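Side-chain contacts in ricin B-like lectin (Macrolepiota procera, PDB 4IZX), which binds carbohydrate as a beta-trefoil lectin and here holds the galactose of lactose at its surface: residues P35-G39 against K40-W44; F46-G50 against K51-L55; T69-D72 against G73-L76. All blocks are in the same frame, centred on the assembly; numbering follows the deposited sequence.

Contact 1: residues P35-G39 against K40-W44; sequences PYHSG and KNQQW. With GAL (beta-D-galactopyranose), chain B.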
loop_
_atom_site.group_PDB
_atom_site.type_symbol
_atom_site.label_atom_id
_atom_site.label_comp_id
_atom_site.label_asym_id
_atom_site.label_seq_id
_atom_site.Cartn_x
_atom_site.Cartn_y
_atom_site.Cartn_z
ATOM N N PRO A 35 -8.225 -8.149 7.330
ATOM C CA PRO A 35 -7.438 -9.279 7.863
ATOM C C PRO A 35 -6.910 -10.176 6.741
ATOM O O PRO A 35 -7.609 -10.455 5.787
ATOM C CB PRO A 35 -8.430 -9.993 8.782
ATOM C CG PRO A 35 -9.352 -8.890 9.244
ATOM C CD PRO A 35 -9.537 -8.032 7.993
ATOM N N TYR A 36 -5.676 -10.657 6.891
ATOM C CA TYR A 36 -5.052 -11.475 5.870
ATOM C C TYR A 36 -5.617 -12.877 5.839
ATOM O O TYR A 36 -5.539 -13.611 6.831
ATOM C CB TYR A 36 -3.533 -11.561 6.109
ATOM C CG TYR A 36 -2.790 -12.246 5.000
ATOM C CD1 TYR A 36 -2.822 -11.728 3.721
ATOM C CD2 TYR A 36 -2.043 -13.408 5.235
ATOM C CE1 TYR A 36 -2.123 -12.342 2.694
ATOM C CE2 TYR A 36 -1.363 -14.017 4.214
ATOM C CZ TYR A 36 -1.403 -13.493 2.938
ATOM O OH TYR A 36 -0.734 -14.044 1.851
ATOM N N HIS A 37 -6.085 -13.297 4.674
ATOM C CA HIS A 37 -6.579 -14.645 4.454
ATOM C C HIS A 37 -5.869 -15.319 3.275
ATOM O O HIS A 37 -6.340 -16.330 2.818
ATOM C CB HIS A 37 -8.102 -14.674 4.281
ATOM C CG HIS A 37 -8.606 -13.764 3.224
ATOM N ND1 HIS A 37 -8.610 -14.115 1.903
ATOM C CD2 HIS A 37 -9.217 -12.573 3.301
ATOM C CE1 HIS A 37 -9.107 -13.110 1.208
ATOM N NE2 HIS A 37 -9.480 -12.157 2.028
ATOM N N SER A 38 -4.735 -14.783 2.844
ATOM C CA SER A 38 -3.974 -15.318 1.684
ATOM C C SER A 38 -4.689 -15.152 0.358
ATOM O O SER A 38 -4.319 -15.754 -0.624
ATOM C CB SER A 38 -3.547 -16.812 1.875
ATOM O OG SER A 38 -2.797 -16.950 3.083
ATOM N N GLY A 39 -5.690 -14.316 0.299
ATOM C CA GLY A 39 -6.343 -14.019 -0.961
ATOM C C GLY A 39 -5.379 -13.383 -1.940
ATOM O O GLY A 39 -4.528 -12.588 -1.545
ATOM N N LYS A 40 -5.561 -13.622 -3.235
ATOM C CA LYS A 40 -4.684 -12.987 -4.234
ATOM C C LYS A 40 -4.958 -11.494 -4.409
ATOM O O LYS A 40 -4.106 -10.745 -4.862
ATOM C CB LYS A 40 -4.720 -13.679 -5.581
ATOM C CG LYS A 40 -3.761 -14.864 -5.671
ATOM C CD LYS A 40 -4.101 -16.029 -4.764
ATOM C CE LYS A 40 -3.146 -17.193 -5.010
ATOM N NZ LYS A 40 -3.515 -18.359 -4.201
ATOM N N ASN A 41 -6.129 -11.044 -3.933
ATOM C CA ASN A 41 -6.443 -9.629 -3.825
ATOM C C ASN A 41 -5.739 -8.955 -2.647
ATOM O O ASN A 41 -5.879 -7.748 -2.461
ATOM C CB ASN A 41 -7.955 -9.408 -3.726
ATOM C CG ASN A 41 -8.555 -9.980 -2.457
ATOM O OD1 ASN A 41 -8.274 -11.127 -2.084
ATOM N ND2 ASN A 41 -9.341 -9.185 -1.759
ATOM N N GLN A 42 -4.955 -9.720 -1.882
ATOM C CA GLN A 42 -4.143 -9.245 -0.777
ATOM C C GLN A 42 -2.651 -9.422 -1.097
ATOM O O GLN A 42 -1.818 -9.319 -0.198
ATOM C CB GLN A 42 -4.515 -9.970 0.478
ATOM C CG GLN A 42 -5.997 -9.930 0.786
ATOM C CD GLN A 42 -6.324 -10.545 2.120
ATOM O OE1 GLN A 42 -5.888 -11.653 2.422
ATOM N NE2 GLN A 42 -7.111 -9.856 2.918
ATOM N N GLN A 43 -2.317 -9.685 -2.366
ATOM C CA GLN A 43 -0.985 -9.919 -2.830
ATOM C C GLN A 43 -0.664 -8.966 -3.955
ATOM O O GLN A 43 -1.480 -8.747 -4.851
ATOM C CB GLN A 43 -0.823 -11.389 -3.254
ATOM C CG GLN A 43 -1.081 -12.359 -2.117
ATOM C CD GLN A 43 -0.929 -13.812 -2.478
ATOM O OE1 GLN A 43 -1.684 -14.690 -1.990
ATOM N NE2 GLN A 43 0.067 -14.101 -3.258
ATOM N N TRP A 44 0.566 -8.457 -3.962
ATOM C CA TRP A 44 0.996 -7.363 -4.823
ATOM C C TRP A 44 2.342 -7.704 -5.417
ATOM O O TRP A 44 3.312 -7.953 -4.685
ATOM C CB TRP A 44 1.066 -6.058 -4.007
ATOM C CG TRP A 44 -0.272 -5.702 -3.436
ATOM C CD1 TRP A 44 -0.727 -6.018 -2.192
ATOM C CD2 TRP A 44 -1.353 -5.041 -4.121
ATOM N NE1 TRP A 44 -2.026 -5.611 -2.055
ATOM C CE2 TRP A 44 -2.441 -5.009 -3.222
ATOM C CE3 TRP A 44 -1.525 -4.521 -5.399
ATOM C CZ2 TRP A 44 -3.666 -4.451 -3.570
ATOM C CZ3 TRP A 44 -2.733 -3.949 -5.735
ATOM C CH2 TRP A 44 -3.787 -3.934 -4.837
HETATM C C1 GAL B . -14.096 -9.954 0.060
HETATM C C2 GAL B . -12.635 -10.273 -0.023
HETATM C C3 GAL B . -11.882 -9.580 1.111
HETATM C C4 GAL B . -12.232 -8.087 1.144
HETATM C C5 GAL B . -13.735 -7.949 1.216
HETATM C C6 GAL B . -14.201 -6.495 1.261
HETATM O O2 GAL B . -12.459 -11.671 0.101
HETATM O O3 GAL B . -10.484 -9.793 0.912
HETATM O O4 GAL B . -11.757 -7.436 -0.053
HETATM O O5 GAL B . -14.343 -8.550 0.074
HETATM O O6 GAL B . -15.634 -6.450 1.399
HETATM O O HOH W 1 -2.543 -17.533 -1.602
#

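Contact 2: residues F46-G50 against K51-L55; sequences FNWTG and KAWTL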
loop_
_atom_site.group_PDB
_atom_site.type_symbol
_atom_site.label_atom_id
_atom_site.label_comp_id
_atom_site.label_asym_id
_atom_site.label_seq_id
_atom_site.Cartn_x
_atom_site.Cartn_y
_atom_site.Cartn_z
ATOM N N PHE A 46 5.555 -6.698 -7.182
ATOM C CA PHE A 46 6.356 -5.518 -7.279
ATOM C C PHE A 46 7.164 -5.535 -8.573
ATOM O O PHE A 46 7.726 -6.564 -8.946
ATOM C CB PHE A 46 7.320 -5.435 -6.093
ATOM C CG PHE A 46 6.721 -4.976 -4.794
ATOM C CD1 PHE A 46 5.530 -5.498 -4.288
ATOM C CD2 PHE A 46 7.382 -4.026 -4.041
ATOM C CE1 PHE A 46 5.005 -5.059 -3.079
ATOM C CE2 PHE A 46 6.873 -3.615 -2.816
ATOM C CZ PHE A 46 5.657 -4.109 -2.354
ATOM N N ASN A 47 7.327 -4.366 -9.183
ATOM C CA ASN A 47 8.209 -4.165 -10.323
ATOM C C ASN A 47 9.017 -2.898 -10.084
ATOM O O ASN A 47 8.439 -1.846 -9.783
ATOM C CB ASN A 47 7.455 -4.050 -11.657
ATOM C CG ASN A 47 8.377 -3.960 -12.853
ATOM O OD1 ASN A 47 9.299 -4.749 -12.968
ATOM N ND2 ASN A 47 8.127 -3.007 -13.741
ATOM N N TRP A 48 10.328 -2.988 -10.256
ATOM C CA TRP A 48 11.177 -1.824 -10.292
ATOM C C TRP A 48 11.317 -1.388 -11.738
ATOM O O TRP A 48 11.801 -2.147 -12.571
ATOM C CB TRP A 48 12.545 -2.116 -9.647
ATOM C CG TRP A 48 13.521 -0.992 -9.778
ATOM C CD1 TRP A 48 14.567 -0.967 -10.631
ATOM C CD2 TRP A 48 13.618 0.216 -8.984
ATOM N NE1 TRP A 48 15.317 0.177 -10.447
ATOM C CE2 TRP A 48 14.756 0.913 -9.438
ATOM C CE3 TRP A 48 12.864 0.767 -7.926
ATOM C CZ2 TRP A 48 15.137 2.120 -8.906
ATOM C CZ3 TRP A 48 13.250 1.956 -7.408
ATOM C CH2 TRP A 48 14.391 2.627 -7.882
ATOM N N THR A 49 10.882 -0.170 -12.032
ATOM C CA THR A 49 10.818 0.326 -13.393
ATOM C C THR A 49 12.161 0.835 -13.892
ATOM O O THR A 49 12.311 1.192 -15.043
ATOM C CB THR A 49 9.841 1.488 -13.492
ATOM O OG1 THR A 49 10.361 2.562 -12.715
ATOM C CG2 THR A 49 8.442 1.117 -13.006
ATOM N N GLY A 50 13.141 0.874 -13.006
ATOM C CA GLY A 50 14.400 1.535 -13.230
ATOM C C GLY A 50 14.497 2.784 -12.400
ATOM O O GLY A 50 15.613 3.258 -12.137
ATOM N N LYS A 51 13.360 3.334 -11.953
ATOM C CA LYS A 51 13.383 4.543 -11.144
ATOM C C LYS A 51 12.378 4.566 -9.970
ATOM O O LYS A 51 12.443 5.438 -9.127
ATOM C CB LYS A 51 13.179 5.804 -11.989
ATOM C CG LYS A 51 11.906 5.849 -12.735
ATOM C CD LYS A 51 11.913 6.989 -13.749
ATOM C CE LYS A 51 10.558 7.365 -14.311
ATOM N NZ LYS A 51 9.822 6.217 -14.880
ATOM N N ALA A 52 11.458 3.630 -9.920
ATOM C CA ALA A 52 10.417 3.607 -8.911
ATOM C C ALA A 52 9.770 2.229 -8.948
ATOM O O ALA A 52 10.160 1.384 -9.743
ATOM C CB ALA A 52 9.379 4.702 -9.167
ATOM N N TRP A 53 8.769 2.035 -8.092
ATOM C CA TRP A 53 8.101 0.752 -7.933
ATOM C C TRP A 53 6.672 0.830 -8.408
ATOM O O TRP A 53 5.946 1.802 -8.117
ATOM C CB TRP A 53 8.080 0.324 -6.473
ATOM C CG TRP A 53 9.411 0.101 -5.876
ATOM C CD1 TRP A 53 10.181 1.015 -5.199
ATOM C CD2 TRP A 53 10.168 -1.123 -5.871
ATOM N NE1 TRP A 53 11.357 0.433 -4.778
ATOM C CE2 TRP A 53 11.366 -0.875 -5.169
ATOM C CE3 TRP A 53 9.944 -2.398 -6.391
ATOM C CZ2 TRP A 53 12.287 -1.854 -4.938
ATOM C CZ3 TRP A 53 10.888 -3.374 -6.173
ATOM C CH2 TRP A 53 12.027 -3.086 -5.460
ATOM N N THR A 54 6.208 -0.207 -9.091
ATOM C CA THR A 54 4.788 -0.392 -9.371
ATOM C C THR A 54 4.335 -1.647 -8.645
ATOM O O THR A 54 5.113 -2.598 -8.469
ATOM C CB THR A 54 4.476 -0.422 -10.877
ATOM O OG1 THR A 54 5.038 -1.618 -11.416
ATOM C CG2 THR A 54 5.027 0.810 -11.565
ATOM N N LEU A 55 3.066 -1.648 -8.262
ATOM C CA LEU A 55 2.475 -2.740 -7.470
ATOM C C LEU A 55 1.245 -3.280 -8.205
ATOM O O LEU A 55 0.254 -2.571 -8.348
ATOM C CB LEU A 55 2.074 -2.276 -6.069
ATOM C CG LEU A 55 3.179 -2.350 -5.005
ATOM C CD1 LEU A 55 4.369 -1.496 -5.353
ATOM C CD2 LEU A 55 2.687 -1.959 -3.657
HETATM O O HOH W 2 5.535 -1.658 -14.052
#

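Contact 3: residues T69-D72 against G73-L76; sequences TPAD and GTRL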
loop_
_atom_site.group_PDB
_atom_site.type_symbol
_atom_site.label_atom_id
_atom_site.label_comp_id
_atom_site.label_asym_id
_atom_site.label_seq_id
_atom_site.Cartn_x
_atom_site.Cartn_y
_atom_site.Cartn_z
ATOM N N THR A 69 -5.628 13.996 -7.524
ATOM C CA THR A 69 -4.328 14.552 -7.257
ATOM C C THR A 69 -3.955 14.355 -5.795
ATOM O O THR A 69 -4.809 14.298 -4.924
ATOM C CB THR A 69 -4.221 16.022 -7.675
ATOM O OG1 THR A 69 -2.871 16.401 -7.640
ATOM C CG2 THR A 69 -4.993 16.942 -6.820
ATOM N N PRO A 70 -2.656 14.158 -5.489
ATOM C CA PRO A 70 -2.326 13.869 -4.104
ATOM C C PRO A 70 -2.721 14.953 -3.132
ATOM O O PRO A 70 -2.485 16.155 -3.374
ATOM C CB PRO A 70 -0.814 13.704 -4.134
ATOM C CG PRO A 70 -0.519 13.220 -5.492
ATOM C CD PRO A 70 -1.497 13.955 -6.357
ATOM N N ALA A 71 -3.325 14.551 -2.035
ATOM C CA ALA A 71 -3.811 15.424 -1.011
ATOM C C ALA A 71 -4.035 14.570 0.247
ATOM O O ALA A 71 -4.145 13.357 0.178
ATOM C CB ALA A 71 -5.116 16.094 -1.416
ATOM N N ASP A 72 -4.142 15.228 1.388
ATOM C CA ASP A 72 -4.577 14.553 2.573
ATOM C C ASP A 72 -5.961 13.978 2.358
ATOM O O ASP A 72 -6.902 14.700 2.041
ATOM C CB ASP A 72 -4.585 15.503 3.774
ATOM C CG ASP A 72 -3.218 15.885 4.264
ATOM O OD1 ASP A 72 -2.223 15.193 4.038
ATOM O OD2 ASP A 72 -3.172 16.926 4.991
ATOM N N GLY A 73 -6.063 12.659 2.476
ATOM C CA GLY A 73 -7.304 11.978 2.265
ATOM C C GLY A 73 -7.587 11.413 0.907
ATOM O O GLY A 73 -8.555 10.716 0.735
ATOM N N THR A 74 -6.701 11.601 -0.051
ATOM C CA THR A 74 -6.855 10.981 -1.372
ATOM C C THR A 74 -6.957 9.481 -1.196
ATOM O O THR A 74 -6.141 8.862 -0.516
ATOM C CB THR A 74 -5.637 11.290 -2.258
ATOM O OG1 THR A 74 -5.576 12.669 -2.480
ATOM C CG2 THR A 74 -5.672 10.586 -3.590
ATOM N N ARG A 75 -7.963 8.877 -1.823
ATOM C CA ARG A 75 -8.173 7.432 -1.732
ATOM C C ARG A 75 -7.210 6.654 -2.627
ATOM O O ARG A 75 -6.959 7.059 -3.762
ATOM C CB ARG A 75 -9.605 7.075 -2.158
ATOM C CG ARG A 75 -10.717 7.563 -1.242
ATOM C CD ARG A 75 -11.989 6.719 -1.425
ATOM N NE ARG A 75 -12.349 6.557 -2.831
ATOM C CZ ARG A 75 -12.806 5.426 -3.359
ATOM N NH1 ARG A 75 -12.960 4.352 -2.598
ATOM N NH2 ARG A 75 -13.110 5.370 -4.648
ATOM N N LEU A 76 -6.689 5.529 -2.138
ATOM C CA LEU A 76 -6.031 4.579 -3.031
ATOM C C LEU A 76 -7.100 3.745 -3.729
ATOM O O LEU A 76 -8.098 3.315 -3.134
ATOM C CB LEU A 76 -5.073 3.682 -2.263
ATOM C CG LEU A 76 -3.664 4.235 -2.131
ATOM C CD1 LEU A 76 -3.593 5.428 -1.220
ATOM C CD2 LEU A 76 -2.690 3.140 -1.788
#

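Contact 1: residues P35-G39 against K40-W44
The amide of Gln42 stacks on one face of the imidazole of His37. The two planes are 28° apart, with OE1 of Gln42 over the centre of the ring. Gln42 OE1 accepts from His37 N at 2.8 Å, on a lone pair and nearly straight. A weak bond from Gly39 N reaches the same oxygen. The other branch of the amide, NE2 of Gln42, gives a hydrogen to Pro35 O at 3.0 Å and another to Asp22. Both ends of the buried amide are thus gripped, and its rotation is fixed. The Gln-x-Trp signature of ricin B-type beta-trefoil lectins, Gln42 to Trp44, runs from the end of this loop into strand 44-48. His37 and Asn41 bind galactose. NE2 of His37 donates in the ring plane to O3 of the sugar at 2.8 Å. ND2 of Asn41 donates to the same O3 at 3.0 Å. In Asn41, CG sits between the backbone N and the carbonyl carbon (chi1 65°), which brings ND2 to the sugar. ND2 also bonds to Leu23 O. Asp22 OD1 and Gly25 N also bond to the galactose. Gln42 N bonds to Gly39 O at 2.9 Å. Water 1 donates to Ser38 O and accepts from Lys40 NZ.

Contact 2: residues F46-G50 against K51-L55
Trp48 turns the edge of its six-membered ring to the face of the Trp53 indole. The planes are 63° apart, and CE3 of Trp48 comes within 3.5 Å of CE2 of Trp53. CB of Trp48 also sits over the six-membered ring of Trp53, a CH-pi contact. Phe46 adds a second, offset edge-to-face pair, with its edge toward Trp53 and the planes at 69°. Leu55 CD1 lies 4.0 Å from the centroid of the Phe46 ring, almost on the ring normal. The three aromatic rings form a cluster. The indole of Trp48 folds over the turn because its CG is anti to the backbone N (chi1 174°). Backbone atoms of Lys51 and Ala52 then lie over one face of that indole.

These residues sit on the beta hairpin of strands 44-48 and 53-57 in the beta-trefoil. Phe46, Trp48, Trp53 and Leu55 share one face of it. On the other face Asn47 and Thr54 lie side by side, bridged by water 2. They are the hydrogen-bonded pair, with Asn47 N to Thr54 O and Thr54 N to Asn47 O both at 2.9 Å.

The tip is tied by Thr49. Thr49 N donates to Ala52 O at 2.9 Å in a nearly straight bond. Thr49 OG1 accepts from Lys51 N at 3.2 Å and weakly from Ala52 N. Glu84 bonds to this hydroxyl and makes a salt bridge with Lys51 NZ. Further out, Tyr10 meets Phe46 edge-to-face, and Trp53 lines a pocket holding benzamidine, probably from the crystallisation liquor.

Contact 3: residues T69-D72 against G73-L76
The hydroxyl of Thr74 lies against the extended backbone of Thr69 to Ala71. The backbone bond comes first. Thr74 N donates to Ala71 O at 3.1 Å and 171°. It closes a type II beta turn from Ala71 to Thr74. Gly73 takes the third position of the turn with a positive phi of 94°.

The close polar approaches centre on the Thr74 hydroxyl. Thr74 OG1 is 3.0 Å from Thr69 O, 3.0 Å from Ala71 N and 3.1 Å from Ala71 O. With OG1 beside the backbone N (chi1 -64°), the hydroxyl faces the chain that leads into the turn. The turn belongs to the loop between strands 63-66 and 76-79 of the beta-trefoil, away from the sugar site.

Two CB atoms make van der Waals contacts with oxygens. CB of Ala71 lies 3.6 Å from OG1 of Thr74, and CB of Thr74 lies 3.5 Å from Ala71 O. Beyond the turn, Leu124 on strand 120-126 packs on the side chains of Pro70 and Thr74. Gly73 and Thr74 also share backbone hydrogen bonds with Leu124. The CB of Asp72 points away from 73-76, and Asp72 OD1 accepts from Trp126 N.

Overall arrangement
The three contacts come in series along one chain and lie within the ricin B-type lectin domain. Contact 1 is in the loop between strands 31-34 and 44-48. Contact 2 is the hairpin of strands 44-48 and 53-57. Contact 3 is the loop before strand 76-79. Contacts 1 and 2 have centres about 20 Å apart but touch, through packing of Trp44 on Leu55. They are joined by strand 44-48, which begins at the end of contact 1. Contact 3 touches neither. Its centre is about 21 Å from that of contact 2 and about 23 Å from that of contact 1, across the chain's centre. The galactose site and this turn therefore occupy opposite sides of the trefoil.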